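Long-range contact in putative aminooxidase (Propionibacterium acnes, PDB 2BA9), which is an FAD-containing fatty acid isomerase that produces conjugated linoleic acid from a polyunsaturated fatty acid, probably linoleic acid: residues Phe168-Tyr180 against Tyr370-Tyr384. Residues are numbered along the deposited sequence; the frame is centred on the assembly and turned at random.
With FAD (flavin-adenine dinucleotide), chain D.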
loop_
_atom_site.group_PDB
_atom_site.type_symbol
_atom_site.label_atom_id
_atom_site.label_comp_id
_atom_site.label_asym_id
_atom_site.label_seq_id
_atom_site.Cartn_x
_atom_site.Cartn_y
_atom_site.Cartn_z
ATOM N N PHE A 168 -5.617 -8.202 1.301
ATOM C CA PHE A 168 -4.350 -7.434 1.249
ATOM C C PHE A 168 -4.420 -6.195 2.145
ATOM O O PHE A 168 -3.537 -5.339 2.102
ATOM C CB PHE A 168 -4.002 -6.999 -0.188
ATOM C CG PHE A 168 -3.401 -8.090 -1.046
ATOM C CD1 PHE A 168 -4.056 -9.292 -1.226
ATOM C CD2 PHE A 168 -2.204 -7.878 -1.715
ATOM C CE1 PHE A 168 -3.516 -10.290 -2.027
ATOM C CE2 PHE A 168 -1.662 -8.853 -2.538
ATOM C CZ PHE A 168 -2.327 -10.071 -2.700
ATOM N N GLY A 169 -5.474 -6.099 2.948
ATOM C CA GLY A 169 -5.500 -5.196 4.074
ATOM C C GLY A 169 -6.038 -3.828 3.764
ATOM O O GLY A 169 -6.002 -2.935 4.609
ATOM N N TYR A 170 -6.583 -3.687 2.569
ATOM C CA TYR A 170 -7.070 -2.404 2.091
ATOM C C TYR A 170 -8.474 -2.068 2.578
ATOM O O TYR A 170 -8.974 -0.981 2.316
ATOM C CB TYR A 170 -7.003 -2.371 0.564
ATOM C CG TYR A 170 -5.590 -2.451 0.023
ATOM C CD1 TYR A 170 -4.656 -1.453 0.335
ATOM C CD2 TYR A 170 -5.184 -3.500 -0.801
ATOM C CE1 TYR A 170 -3.353 -1.497 -0.152
ATOM C CE2 TYR A 170 -3.868 -3.559 -1.312
ATOM C CZ TYR A 170 -2.955 -2.548 -0.971
ATOM O OH TYR A 170 -1.655 -2.565 -1.448
ATOM N N GLY A 171 -9.117 -2.977 3.292
ATOM C CA GLY A 171 -10.409 -2.667 3.884
ATOM C C GLY A 171 -11.560 -3.183 3.063
ATOM O O GLY A 171 -11.377 -4.025 2.198
ATOM N N HIS A 172 -12.746 -2.657 3.337
ATOM C CA HIS A 172 -13.975 -3.302 2.920
ATOM C C HIS A 172 -14.791 -2.448 1.952
ATOM O O HIS A 172 -14.889 -1.241 2.111
ATOM C CB HIS A 172 -14.788 -3.710 4.155
ATOM C CG HIS A 172 -14.098 -4.738 5.000
ATOM N ND1 HIS A 172 -13.022 -4.440 5.804
ATOM C CD2 HIS A 172 -14.314 -6.065 5.139
ATOM C CE1 HIS A 172 -12.616 -5.538 6.417
ATOM N NE2 HIS A 172 -13.383 -6.541 6.030
ATOM N N PHE A 173 -15.368 -3.118 0.956
ATOM C CA PHE A 173 -16.094 -2.477 -0.138
ATOM C C PHE A 173 -17.388 -1.766 0.286
ATOM O O PHE A 173 -17.918 -0.933 -0.462
ATOM C CB PHE A 173 -16.428 -3.513 -1.221
ATOM C CG PHE A 173 -15.230 -4.037 -1.993
ATOM C CD1 PHE A 173 -15.324 -5.255 -2.667
ATOM C CD2 PHE A 173 -14.021 -3.326 -2.081
ATOM C CE1 PHE A 173 -14.244 -5.764 -3.395
ATOM C CE2 PHE A 173 -12.939 -3.838 -2.822
ATOM C CZ PHE A 173 -13.050 -5.050 -3.471
ATOM N N ASP A 174 -17.903 -2.097 1.465
ATOM C CA ASP A 174 -19.070 -1.399 2.008
ATOM C C ASP A 174 -18.786 0.095 2.312
ATOM O O ASP A 174 -19.715 0.891 2.420
ATOM C CB ASP A 174 -19.589 -2.115 3.266
ATOM C CG ASP A 174 -18.583 -2.083 4.421
ATOM O OD1 ASP A 174 -17.800 -3.051 4.542
ATOM O OD2 ASP A 174 -18.578 -1.097 5.198
ATOM N N ASN A 175 -17.506 0.457 2.453
ATOM C CA ASN A 175 -17.121 1.828 2.766
ATOM C C ASN A 175 -15.950 2.430 1.960
ATOM O O ASN A 175 -15.947 3.622 1.703
ATOM C CB ASN A 175 -16.833 1.940 4.262
ATOM C CG ASN A 175 -15.655 1.105 4.691
ATOM O OD1 ASN A 175 -14.544 1.597 4.744
ATOM N ND2 ASN A 175 -15.889 -0.161 4.994
ATOM N N VAL A 176 -14.961 1.639 1.556
ATOM C CA VAL A 176 -13.792 2.201 0.840
ATOM C C VAL A 176 -14.193 2.684 -0.550
ATOM O O VAL A 176 -14.740 1.905 -1.334
ATOM C CB VAL A 176 -12.657 1.186 0.694
ATOM C CG1 VAL A 176 -11.614 1.677 -0.327
ATOM C CG2 VAL A 176 -12.014 0.903 2.027
ATOM N N PRO A 177 -13.939 3.969 -0.865
ATOM C CA PRO A 177 -14.358 4.524 -2.158
ATOM C C PRO A 177 -13.802 3.833 -3.414
ATOM O O PRO A 177 -12.619 3.444 -3.443
ATOM C CB PRO A 177 -13.851 5.976 -2.093
ATOM C CG PRO A 177 -13.744 6.282 -0.635
ATOM C CD PRO A 177 -13.312 5.003 -0.009
ATOM N N ALA A 178 -14.647 3.751 -4.452
ATOM C CA ALA A 178 -14.311 3.070 -5.719
ATOM C C ALA A 178 -12.979 3.520 -6.338
ATOM O O ALA A 178 -12.237 2.696 -6.883
ATOM C CB ALA A 178 -15.445 3.243 -6.735
ATOM N N ALA A 179 -12.684 4.811 -6.235
ATOM C CA ALA A 179 -11.464 5.413 -6.822
ATOM C C ALA A 179 -10.157 4.761 -6.355
ATOM O O ALA A 179 -9.196 4.642 -7.118
ATOM C CB ALA A 179 -11.419 6.881 -6.504
ATOM N N TYR A 180 -10.102 4.379 -5.092
ATOM C CA TYR A 180 -8.929 3.677 -4.589
ATOM C C TYR A 180 -8.847 2.288 -5.218
ATOM O O TYR A 180 -7.796 1.894 -5.717
ATOM C CB TYR A 180 -8.966 3.582 -3.059
ATOM C CG TYR A 180 -8.909 4.924 -2.376
ATOM C CD1 TYR A 180 -7.762 5.716 -2.447
ATOM C CD2 TYR A 180 -9.996 5.404 -1.657
ATOM C CE1 TYR A 180 -7.700 6.953 -1.824
ATOM C CE2 TYR A 180 -9.946 6.639 -1.017
ATOM C CZ TYR A 180 -8.799 7.419 -1.106
ATOM O OH TYR A 180 -8.759 8.654 -0.464
ATOM N N TYR A 370 -1.363 1.474 7.632
ATOM C CA TYR A 370 -1.670 0.925 6.336
ATOM C C TYR A 370 -2.776 1.719 5.680
ATOM O O TYR A 370 -3.677 2.238 6.349
ATOM C CB TYR A 370 -2.101 -0.534 6.491
ATOM C CG TYR A 370 -1.939 -1.358 5.232
ATOM C CD1 TYR A 370 -0.678 -1.673 4.751
ATOM C CD2 TYR A 370 -3.043 -1.825 4.533
ATOM C CE1 TYR A 370 -0.516 -2.422 3.596
ATOM C CE2 TYR A 370 -2.890 -2.584 3.372
ATOM C CZ TYR A 370 -1.615 -2.879 2.915
ATOM O OH TYR A 370 -1.440 -3.619 1.790
ATOM N N PHE A 371 -2.678 1.796 4.361
ATOM C CA PHE A 371 -3.682 2.393 3.496
ATOM C C PHE A 371 -4.330 3.662 4.033
ATOM O O PHE A 371 -5.522 3.659 4.331
ATOM C CB PHE A 371 -4.760 1.349 3.137
ATOM C CG PHE A 371 -5.780 1.845 2.128
ATOM C CD1 PHE A 371 -5.399 2.649 1.048
ATOM C CD2 PHE A 371 -7.115 1.514 2.262
ATOM C CE1 PHE A 371 -6.326 3.089 0.104
ATOM C CE2 PHE A 371 -8.065 1.974 1.335
ATOM C CZ PHE A 371 -7.661 2.759 0.248
ATOM N N PRO A 372 -3.553 4.759 4.142
ATOM C CA PRO A 372 -4.228 6.006 4.469
ATOM C C PRO A 372 -5.166 6.388 3.340
ATOM O O PRO A 372 -4.812 6.283 2.163
ATOM C CB PRO A 372 -3.083 7.024 4.578
ATOM C CG PRO A 372 -1.966 6.423 3.740
ATOM C CD PRO A 372 -2.099 4.941 3.973
ATOM N N HIS A 373 -6.358 6.825 3.702
ATOM C CA HIS A 373 -7.344 7.247 2.729
ATOM C C HIS A 373 -8.389 8.130 3.418
ATOM O O HIS A 373 -8.316 8.359 4.630
ATOM C CB HIS A 373 -7.989 6.031 2.065
ATOM C CG HIS A 373 -8.753 5.152 2.999
ATOM N ND1 HIS A 373 -8.138 4.266 3.864
ATOM C CD2 HIS A 373 -10.083 4.980 3.168
ATOM C CE1 HIS A 373 -9.059 3.604 4.539
ATOM N NE2 HIS A 373 -10.247 4.017 4.139
ATOM N N VAL A 374 -9.349 8.616 2.638
ATOM C CA VAL A 374 -10.479 9.379 3.195
ATOM C C VAL A 374 -11.806 8.691 2.849
ATOM O O VAL A 374 -11.860 7.789 1.998
ATOM C CB VAL A 374 -10.471 10.873 2.782
ATOM C CG1 VAL A 374 -9.221 11.575 3.346
ATOM C CG2 VAL A 374 -10.570 11.046 1.252
ATOM N N SER A 375 -12.853 9.100 3.560
ATOM C CA SER A 375 -14.160 8.497 3.440
ATOM C C SER A 375 -14.800 8.930 2.134
ATOM O O SER A 375 -14.399 9.939 1.524
ATOM C CB SER A 375 -15.051 8.916 4.620
ATOM O OG SER A 375 -15.224 10.331 4.639
ATOM N N SER A 376 -15.803 8.172 1.707
ATOM C CA SER A 376 -16.559 8.538 0.517
ATOM C C SER A 376 -17.093 9.981 0.598
ATOM O O SER A 376 -16.946 10.758 -0.350
ATOM C CB SER A 376 -17.702 7.549 0.291
ATOM O OG SER A 376 -18.415 7.876 -0.893
ATOM N N GLU A 377 -17.675 10.337 1.740
ATOM C CA GLU A 377 -18.176 11.703 1.978
ATOM C C GLU A 377 -17.088 12.784 1.838
ATOM O O GLU A 377 -17.273 13.810 1.172
ATOM C CB GLU A 377 -18.771 11.793 3.388
ATOM C CG GLU A 377 -19.211 13.195 3.783
ATOM C CD GLU A 377 -19.751 13.264 5.196
ATOM O OE1 GLU A 377 -20.919 13.687 5.344
ATOM O OE2 GLU A 377 -19.009 12.889 6.144
ATOM N N ASP A 378 -15.965 12.550 2.508
ATOM C CA ASP A 378 -14.834 13.461 2.458
ATOM C C ASP A 378 -14.263 13.499 1.027
ATOM O O ASP A 378 -13.947 14.558 0.514
ATOM C CB ASP A 378 -13.787 13.073 3.517
ATOM C CG ASP A 378 -14.247 13.380 4.950
ATOM O OD1 ASP A 378 -15.209 14.162 5.142
ATOM O OD2 ASP A 378 -13.634 12.849 5.905
ATOM N N TYR A 379 -14.187 12.356 0.367
ATOM C CA TYR A 379 -13.759 12.321 -1.036
ATOM C C TYR A 379 -14.696 13.203 -1.900
ATOM O O TYR A 379 -14.226 14.048 -2.667
ATOM C CB TYR A 379 -13.673 10.867 -1.550
ATOM C CG TYR A 379 -12.798 10.684 -2.785
ATOM C CD1 TYR A 379 -11.609 9.937 -2.727
ATOM C CD2 TYR A 379 -13.153 11.255 -4.010
ATOM C CE1 TYR A 379 -10.801 9.772 -3.871
ATOM C CE2 TYR A 379 -12.359 11.102 -5.138
ATOM C CZ TYR A 379 -11.197 10.374 -5.075
ATOM O OH TYR A 379 -10.449 10.264 -6.227
ATOM N N LYS A 380 -16.010 13.022 -1.712
ATOM C CA LYS A 380 -17.061 13.716 -2.457
ATOM C C LYS A 380 -17.010 15.205 -2.170
ATOM O O LYS A 380 -17.269 16.010 -3.056
ATOM C CB LYS A 380 -18.464 13.203 -2.067
ATOM C CG LYS A 380 -18.925 11.911 -2.730
ATOM C CD LYS A 380 -20.323 11.549 -2.269
ATOM C CE LYS A 380 -20.662 10.080 -2.499
ATOM N NZ LYS A 380 -22.055 9.815 -1.986
ATOM N N ALA A 381 -16.687 15.552 -0.921
ATOM C CA ALA A 381 -16.646 16.940 -0.476
ATOM C C ALA A 381 -15.459 17.696 -1.077
ATOM O O ALA A 381 -15.346 18.905 -0.899
ATOM C CB ALA A 381 -16.608 17.006 1.059
ATOM N N GLY A 382 -14.572 16.973 -1.765
ATOM C CA GLY A 382 -13.498 17.570 -2.554
ATOM C C GLY A 382 -12.100 17.424 -1.982
ATOM O O GLY A 382 -11.182 18.098 -2.443
ATOM N N TRP A 383 -11.921 16.522 -1.012
ATOM C CA TRP A 383 -10.648 16.387 -0.276
ATOM C C TRP A 383 -9.404 16.636 -1.129
ATOM O O TRP A 383 -8.592 17.464 -0.776
ATOM C CB TRP A 383 -10.532 15.011 0.408
ATOM C CG TRP A 383 -9.556 14.989 1.562
ATOM C CD1 TRP A 383 -9.841 15.220 2.890
ATOM C CD2 TRP A 383 -8.151 14.703 1.500
ATOM N NE1 TRP A 383 -8.692 15.106 3.646
ATOM C CE2 TRP A 383 -7.645 14.793 2.818
ATOM C CE3 TRP A 383 -7.270 14.392 0.456
ATOM C CZ2 TRP A 383 -6.308 14.588 3.113
ATOM C CZ3 TRP A 383 -5.936 14.176 0.756
ATOM C CH2 TRP A 383 -5.469 14.275 2.071
ATOM N N TYR A 384 -9.290 15.946 -2.261
ATOM C CA TYR A 384 -8.077 15.990 -3.109
ATOM C C TYR A 384 -7.993 17.238 -4.007
ATOM O O TYR A 384 -6.911 17.618 -4.450
ATOM C CB TYR A 384 -7.967 14.712 -3.966
ATOM C CG TYR A 384 -7.637 13.467 -3.185
ATOM C CD1 TYR A 384 -6.316 13.108 -2.942
ATOM C CD2 TYR A 384 -8.641 12.642 -2.686
ATOM C CE1 TYR A 384 -5.998 11.974 -2.234
ATOM C CE2 TYR A 384 -8.325 11.480 -1.953
ATOM C CZ TYR A 384 -6.997 11.160 -1.734
ATOM O OH TYR A 384 -6.634 10.034 -1.016
HETATM P PA FAD D . 6.011 3.411 3.661
HETATM O O1A FAD D . 6.329 2.158 2.899
HETATM O O2A FAD D . 5.156 3.256 4.902
HETATM O O5B FAD D . 7.385 4.078 4.141
HETATM C C5B FAD D . 7.307 5.304 4.830
HETATM C C4B FAD D . 8.659 5.661 5.410
HETATM O O4B FAD D . 8.560 6.911 6.062
HETATM C C3B FAD D . 9.142 4.618 6.421
HETATM O O3B FAD D . 10.437 4.180 6.078
HETATM C C2B FAD D . 9.084 5.350 7.741
HETATM O O2B FAD D . 10.010 4.843 8.703
HETATM C C1B FAD D . 9.246 6.812 7.289
HETATM N N9A FAD D . 8.709 7.727 8.312
HETATM C C8A FAD D . 7.452 7.710 8.878
HETATM N N7A FAD D . 7.373 8.711 9.800
HETATM C C5A FAD D . 8.567 9.365 9.827
HETATM C C6A FAD D . 9.059 10.449 10.581
HETATM N N6A FAD D . 8.169 11.286 11.207
HETATM N N1A FAD D . 10.351 10.903 10.337
HETATM C C2A FAD D . 11.176 10.270 9.417
HETATM N N3A FAD D . 10.680 9.200 8.684
HETATM C C4A FAD D . 9.415 8.742 8.895
HETATM N N1 FAD D . 2.332 -3.003 -2.169
HETATM C C2 FAD D . 2.241 -3.496 -3.455
HETATM O O2 FAD D . 2.510 -2.769 -4.411
HETATM N N3 FAD D . 1.821 -4.795 -3.663
HETATM C C4 FAD D . 1.521 -5.609 -2.591
HETATM O O4 FAD D . 1.165 -6.777 -2.813
HETATM C C4X FAD D . 1.627 -5.116 -1.286
HETATM N N5 FAD D . 1.313 -5.896 -0.187
HETATM C C5X FAD D . 1.568 -5.472 1.103
HETATM C C6 FAD D . 1.377 -6.331 2.183
HETATM C C7 FAD D . 1.676 -5.902 3.474
HETATM C C7M FAD D . 1.473 -6.861 4.612
HETATM C C8 FAD D . 2.153 -4.611 3.684
HETATM C C8M FAD D . 2.486 -4.100 5.053
HETATM C C9 FAD D . 2.336 -3.758 2.598
HETATM C C9A FAD D . 2.038 -4.171 1.299
HETATM N N10 FAD D . 2.194 -3.319 0.190
HETATM C C10 FAD D . 2.056 -3.807 -1.090
HETATM C "C1'" FAD D . 2.170 -1.837 0.352
HETATM C "C2'" FAD D . 3.552 -1.220 0.175
HETATM O "O2'" FAD D . 4.544 -1.906 0.932
HETATM C "C3'" FAD D . 3.456 0.240 0.590
HETATM O "O3'" FAD D . 2.356 0.852 -0.088
HETATM C "C4'" FAD D . 4.755 0.975 0.299
HETATM O "O4'" FAD D . 5.794 0.550 1.173
HETATM C "C5'" FAD D . 4.498 2.470 0.415
HETATM O "O5'" FAD D . 5.712 3.165 0.459
HETATM P P FAD D . 5.776 4.641 1.126
HETATM O O1P FAD D . 7.200 5.164 1.114
HETATM O O2P FAD D . 4.838 5.521 0.377
HETATM O O3P FAD D . 5.328 4.464 2.658
HETATM O O HOH W 1 -16.574 5.769 3.291
HETATM O O HOH W 2 -12.736 3.466 5.120
#
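Tyr-370, in strand 359-373, donates its hydroxyl to Phe-168 O (OH to O 2.7 Å), nearly in line with the carbonyl. The rings of Tyr-370 and Tyr-170 are nearly parallel (29°) but so offset that they hardly overlap, while Tyr-370 CE1 reaches flavin C9 at 3.3 Å; Phe-168 turns its edge to flavin O4. Phe-371, with CG anti to the backbone N (chi1 -174°), extends between two tyrosines: Tyr-170 points an edge at its face, and Phe-371 turns its edge toward the face of Tyr-180 (Phe-371 CZ 3.6 Å from Tyr-180 CG), both pairs nearly perpendicular. His-373 sets its CB over that Tyr-180 face, and its ND1 donates to Phe-371 O at 2.7 Å, helping to hold the imidazole; a water links NE2 to Asn-175 OD1. Val-374 N donates to Tyr-180 OH at 3.2 Å. Pro-177 packs CG against Ser-376. Tyr-379 turns its edge toward the other face of Tyr-180 in an offset T-shaped pair; its hydroxyl, hydrogen-bonded to His-133, touches Ala-179 CB. Tyr-384 OH accepts from Tyr-180 OH at 2.6 Å. The buried Tyr-180 hydroxyl thus donates and accepts, fixing its direction and tying helix 383-389 to an aromatic cluster running from the flavin to helix 376-380.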